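Local coordinates for glycosyl hydrolases family 2, sugar binding domain protein (Bacteroides uniformis str. 3978 T3 ii, PDB 6D1P) that probably hydrolyses O-glycosidic bonds as a family 2 glycoside hydrolase, a beta-glucuronidase of a human gut bacterium, at residues E639-C649 against P672-L682. Residues are numbered along the deposited sequence; the frame is centred on the assembly and turned at random.
Sequences EPKEILVYSNC and PAAGLRWNVPL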
loop_
_atom_site.group_PDB
_atom_site.type_symbol
_atom_site.label_atom_id
_atom_site.label_comp_id
_atom_site.label_asym_id
_atom_site.label_seq_id
_atom_site.Cartn_x
_atom_site.Cartn_y
_atom_site.Cartn_z
ATOM N N GLU A 639 -43.266 26.845 22.210
ATOM C CA GLU A 639 -43.053 27.563 20.958
ATOM C C GLU A 639 -43.544 26.731 19.777
ATOM O O GLU A 639 -43.232 25.537 19.698
ATOM C CB GLU A 639 -41.572 27.885 20.780
ATOM C CG GLU A 639 -41.183 28.028 19.323
ATOM C CD GLU A 639 -39.740 28.431 19.119
ATOM O OE1 GLU A 639 -38.849 27.949 19.852
ATOM O OE2 GLU A 639 -39.490 29.240 18.203
ATOM N N PRO A 640 -44.307 27.311 18.847
ATOM C CA PRO A 640 -44.779 26.524 17.698
ATOM C C PRO A 640 -43.628 26.188 16.759
ATOM O O PRO A 640 -42.775 27.030 16.462
ATOM C CB PRO A 640 -45.802 27.448 17.028
ATOM C CG PRO A 640 -45.323 28.821 17.381
ATOM C CD PRO A 640 -44.735 28.721 18.767
ATOM N N LYS A 641 -43.614 24.940 16.293
ATOM C CA LYS A 641 -42.499 24.397 15.530
ATOM C C LYS A 641 -42.963 23.997 14.142
ATOM O O LYS A 641 -44.039 23.410 13.984
ATOM C CB LYS A 641 -41.865 23.182 16.232
ATOM C CG LYS A 641 -40.904 23.576 17.326
ATOM C CD LYS A 641 -39.817 24.504 16.769
ATOM C CE LYS A 641 -38.906 24.995 17.882
ATOM N NZ LYS A 641 -37.888 25.989 17.455
ATOM N N GLU A 642 -42.126 24.297 13.152
ATOM C CA GLU A 642 -42.447 24.045 11.758
ATOM C C GLU A 642 -42.256 22.576 11.396
ATOM O O GLU A 642 -41.298 21.926 11.835
ATOM C CB GLU A 642 -41.572 24.926 10.867
ATOM C CG GLU A 642 -41.656 24.652 9.381
ATOM C CD GLU A 642 -40.352 25.016 8.685
ATOM O OE1 GLU A 642 -39.352 24.256 8.848
ATOM O OE2 GLU A 642 -40.321 26.077 8.017
ATOM N N ILE A 643 -43.190 22.058 10.593
ATOM C CA ILE A 643 -43.140 20.717 10.023
ATOM C C ILE A 643 -43.395 20.853 8.528
ATOM O O ILE A 643 -44.406 21.435 8.120
ATOM C CB ILE A 643 -44.181 19.771 10.665
ATOM C CG1 ILE A 643 -43.832 19.443 12.105
ATOM C CG2 ILE A 643 -44.325 18.471 9.882
ATOM C CD1 ILE A 643 -44.393 20.420 13.106
ATOM N N LEU A 644 -42.483 20.333 7.713
ATOM C CA LEU A 644 -42.644 20.352 6.264
ATOM C C LEU A 644 -42.970 18.951 5.768
ATOM O O LEU A 644 -42.482 17.957 6.304
ATOM C CB LEU A 644 -41.378 20.857 5.561
ATOM C CG LEU A 644 -40.696 22.099 6.137
ATOM C CD1 LEU A 644 -39.266 22.295 5.548
ATOM C CD2 LEU A 644 -41.556 23.339 5.947
ATOM N N VAL A 645 -43.780 18.868 4.729
ATOM C CA VAL A 645 -44.127 17.581 4.150
ATOM C C VAL A 645 -43.869 17.644 2.660
ATOM O O VAL A 645 -44.213 18.634 2.002
ATOM C CB VAL A 645 -45.591 17.199 4.431
ATOM C CG1 VAL A 645 -45.912 15.901 3.741
ATOM C CG2 VAL A 645 -45.824 17.069 5.929
ATOM N N TYR A 646 -43.269 16.600 2.121
ATOM C CA TYR A 646 -42.976 16.561 0.697
ATOM C C TYR A 646 -43.861 15.482 0.088
ATOM O O TYR A 646 -43.626 14.282 0.264
ATOM C CB TYR A 646 -41.470 16.381 0.443
ATOM C CG TYR A 646 -40.777 17.699 0.733
ATOM C CD1 TYR A 646 -40.644 18.676 -0.268
ATOM C CD2 TYR A 646 -40.356 18.019 2.026
ATOM C CE1 TYR A 646 -40.062 19.912 0.005
ATOM C CE2 TYR A 646 -39.782 19.250 2.308
ATOM C CZ TYR A 646 -39.649 20.195 1.288
ATOM O OH TYR A 646 -39.086 21.412 1.569
ATOM N N SER A 647 -44.905 15.929 -0.608
ATOM C CA SER A 647 -45.849 15.039 -1.255
ATOM C C SER A 647 -46.233 15.620 -2.607
ATOM O O SER A 647 -46.250 16.840 -2.788
ATOM C CB SER A 647 -47.091 14.839 -0.364
ATOM O OG SER A 647 -48.154 14.243 -1.090
ATOM N N ASN A 648 -46.514 14.732 -3.565
ATOM C CA ASN A 648 -47.182 15.091 -4.806
ATOM C C ASN A 648 -48.692 14.852 -4.746
ATOM O O ASN A 648 -49.349 14.859 -5.794
ATOM C CB ASN A 648 -46.586 14.313 -5.981
ATOM C CG ASN A 648 -46.547 12.824 -5.724
ATOM O OD1 ASN A 648 -46.948 12.351 -4.647
ATOM N ND2 ASN A 648 -46.069 12.073 -6.706
ATOM N N CYS A 649 -49.244 14.593 -3.556
ATOM C CA CYS A 649 -50.688 14.450 -3.414
ATOM C C CYS A 649 -51.342 15.832 -3.412
ATOM O O CYS A 649 -50.800 16.768 -2.812
ATOM C CB CYS A 649 -51.043 13.702 -2.120
ATOM S SG CYS A 649 -50.755 11.891 -2.141
ATOM N N PRO A 672 -41.918 27.206 1.542
ATOM C CA PRO A 672 -41.418 25.903 1.090
ATOM C C PRO A 672 -42.400 24.763 1.265
ATOM O O PRO A 672 -43.453 24.950 1.866
ATOM C CB PRO A 672 -40.214 25.677 1.993
ATOM C CG PRO A 672 -40.704 26.247 3.321
ATOM C CD PRO A 672 -41.574 27.453 2.953
ATOM N N ALA A 673 -42.012 23.586 0.765
ATOM C CA ALA A 673 -42.801 22.359 0.841
ATOM C C ALA A 673 -44.114 22.455 0.065
ATOM O O ALA A 673 -45.068 21.737 0.381
ATOM C CB ALA A 673 -43.083 21.957 2.293
ATOM N N ALA A 674 -44.160 23.321 -0.958
ATOM C CA ALA A 674 -45.323 23.465 -1.844
ATOM C C ALA A 674 -46.618 23.670 -1.050
ATOM O O ALA A 674 -47.654 23.066 -1.341
ATOM C CB ALA A 674 -45.455 22.273 -2.799
ATOM N N GLY A 675 -46.559 24.535 -0.031
ATOM C CA GLY A 675 -47.706 24.804 0.815
ATOM C C GLY A 675 -47.998 23.772 1.894
ATOM O O GLY A 675 -48.721 24.085 2.844
ATOM N N LEU A 676 -47.462 22.551 1.787
ATOM C CA LEU A 676 -47.705 21.495 2.772
ATOM C C LEU A 676 -46.764 21.685 3.966
ATOM O O LEU A 676 -45.784 20.964 4.168
ATOM C CB LEU A 676 -47.546 20.125 2.129
ATOM C CG LEU A 676 -48.242 20.049 0.768
ATOM C CD1 LEU A 676 -48.043 18.705 0.057
ATOM C CD2 LEU A 676 -49.757 20.401 0.882
ATOM N N ARG A 677 -47.079 22.692 4.774
ATOM C CA ARG A 677 -46.306 22.994 5.967
ATOM C C ARG A 677 -47.251 23.496 7.042
ATOM O O ARG A 677 -48.240 24.174 6.742
ATOM C CB ARG A 677 -45.216 24.039 5.696
ATOM C CG ARG A 677 -45.743 25.378 5.143
ATOM C CD ARG A 677 -44.617 26.393 4.976
ATOM N NE ARG A 677 -45.141 27.706 4.637
ATOM C CZ ARG A 677 -45.459 28.085 3.397
ATOM N NH1 ARG A 677 -45.303 27.248 2.374
ATOM N NH2 ARG A 677 -45.946 29.303 3.176
ATOM N N TRP A 678 -46.947 23.134 8.287
ATOM C CA TRP A 678 -47.686 23.513 9.484
ATOM C C TRP A 678 -46.716 23.980 10.559
ATOM O O TRP A 678 -45.589 23.488 10.659
ATOM C CB TRP A 678 -48.492 22.340 10.064
ATOM C CG TRP A 678 -49.571 21.846 9.183
ATOM C CD1 TRP A 678 -50.910 22.069 9.330
ATOM C CD2 TRP A 678 -49.424 21.040 8.007
ATOM N NE1 TRP A 678 -51.608 21.445 8.322
ATOM C CE2 TRP A 678 -50.720 20.812 7.492
ATOM C CE3 TRP A 678 -48.327 20.493 7.337
ATOM C CZ2 TRP A 678 -50.946 20.056 6.352
ATOM C CZ3 TRP A 678 -48.556 19.752 6.184
ATOM C CH2 TRP A 678 -49.853 19.536 5.711
ATOM N N ASN A 679 -47.153 24.936 11.362
ATOM C CA ASN A 679 -46.495 25.233 12.624
ATOM C C ASN A 679 -47.315 24.602 13.736
ATOM O O ASN A 679 -48.545 24.578 13.673
ATOM C CB ASN A 679 -46.339 26.734 12.842
ATOM C CG ASN A 679 -45.287 27.338 11.932
ATOM O OD1 ASN A 679 -44.937 26.755 10.903
ATOM N ND2 ASN A 679 -44.778 28.503 12.304
ATOM N N VAL A 680 -46.636 24.043 14.725
ATOM C CA VAL A 680 -47.303 23.128 15.644
ATOM C C VAL A 680 -46.663 23.241 17.023
ATOM O O VAL A 680 -45.452 23.480 17.123
ATOM C CB VAL A 680 -47.239 21.682 15.119
ATOM C CG1 VAL A 680 -47.840 20.732 16.109
ATOM C CG2 VAL A 680 -47.943 21.526 13.760
ATOM N N PRO A 681 -47.423 23.108 18.108
ATOM C CA PRO A 681 -46.789 22.914 19.411
ATOM C C PRO A 681 -46.268 21.491 19.521
ATOM O O PRO A 681 -46.883 20.539 19.029
ATOM C CB PRO A 681 -47.932 23.163 20.402
ATOM C CG PRO A 681 -49.147 22.714 19.652
ATOM C CD PRO A 681 -48.894 23.193 18.229
ATOM N N LEU A 682 -45.114 21.354 20.157
ATOM C CA LEU A 682 -44.598 20.051 20.537
ATOM C C LEU A 682 -44.400 20.058 22.039
ATOM O O LEU A 682 -43.958 21.061 22.618
ATOM C CB LEU A 682 -43.279 19.723 19.817
ATOM C CG LEU A 682 -43.278 19.805 18.285
ATOM C CD1 LEU A 682 -41.859 19.722 17.740
ATOM C CD2 LEU A 682 -44.147 18.718 17.689
HETATM O O HOH W 1 -44.633 19.098 -0.589
#
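Ile643 and Trp678 form a hydrogen-bonded pair in an antiparallel sheet, where strand 641-647 lies between 623-625 and 677-680, in the region of the DUF4982 family, consistent with an immunoglobulin-like (E-set) fold. Ile643 N gives a bond to Trp678 O (2.8 Å), and Trp678 N returns one to Ile643 O (3.1 Å). Ile643, Val645, Trp678 and Val680 share one face, a place for branched and aromatic residues: Trp678 and Val680 pack on Leu654 and Val656 of strand 651-656, Ile643 and Val645 on Ile625 and Leu623 of the adjacent strand. With CG1 of Ile643 anti to its carbonyl carbon (chi1 -69°), CD1 reaches across to Val680 CB at 3.7 Å. Next along, CG2 of Val645 meets the indole of Trp678 at CZ3 (3.8 Å). Leu676, centre of an inverse gamma turn, continues this apolar row: its CB lies 4.2 Å from Val645 CB, and its CD1 reaches Ser647.

Leu644 lies on the other face with Glu642 and Arg677, its CD2 against Arg677 CB and Pro672 CG. Beyond it, Ala673 is small enough to sit over one face of the Tyr646 ring, CB 4.0 Å from CZ, while the Tyr646 hydroxyl bonds Asp558 of helix 550-564. A leucine in place of Tyr646 would probably leave Asp558 without this hydroxyl partner and Ala673 without its flat cover. A water links strand 641-647 to the turn before strand 677-680, accepting from Ser647 N and donating to Val645 O and, at 2.8 Å, to Ala673 O.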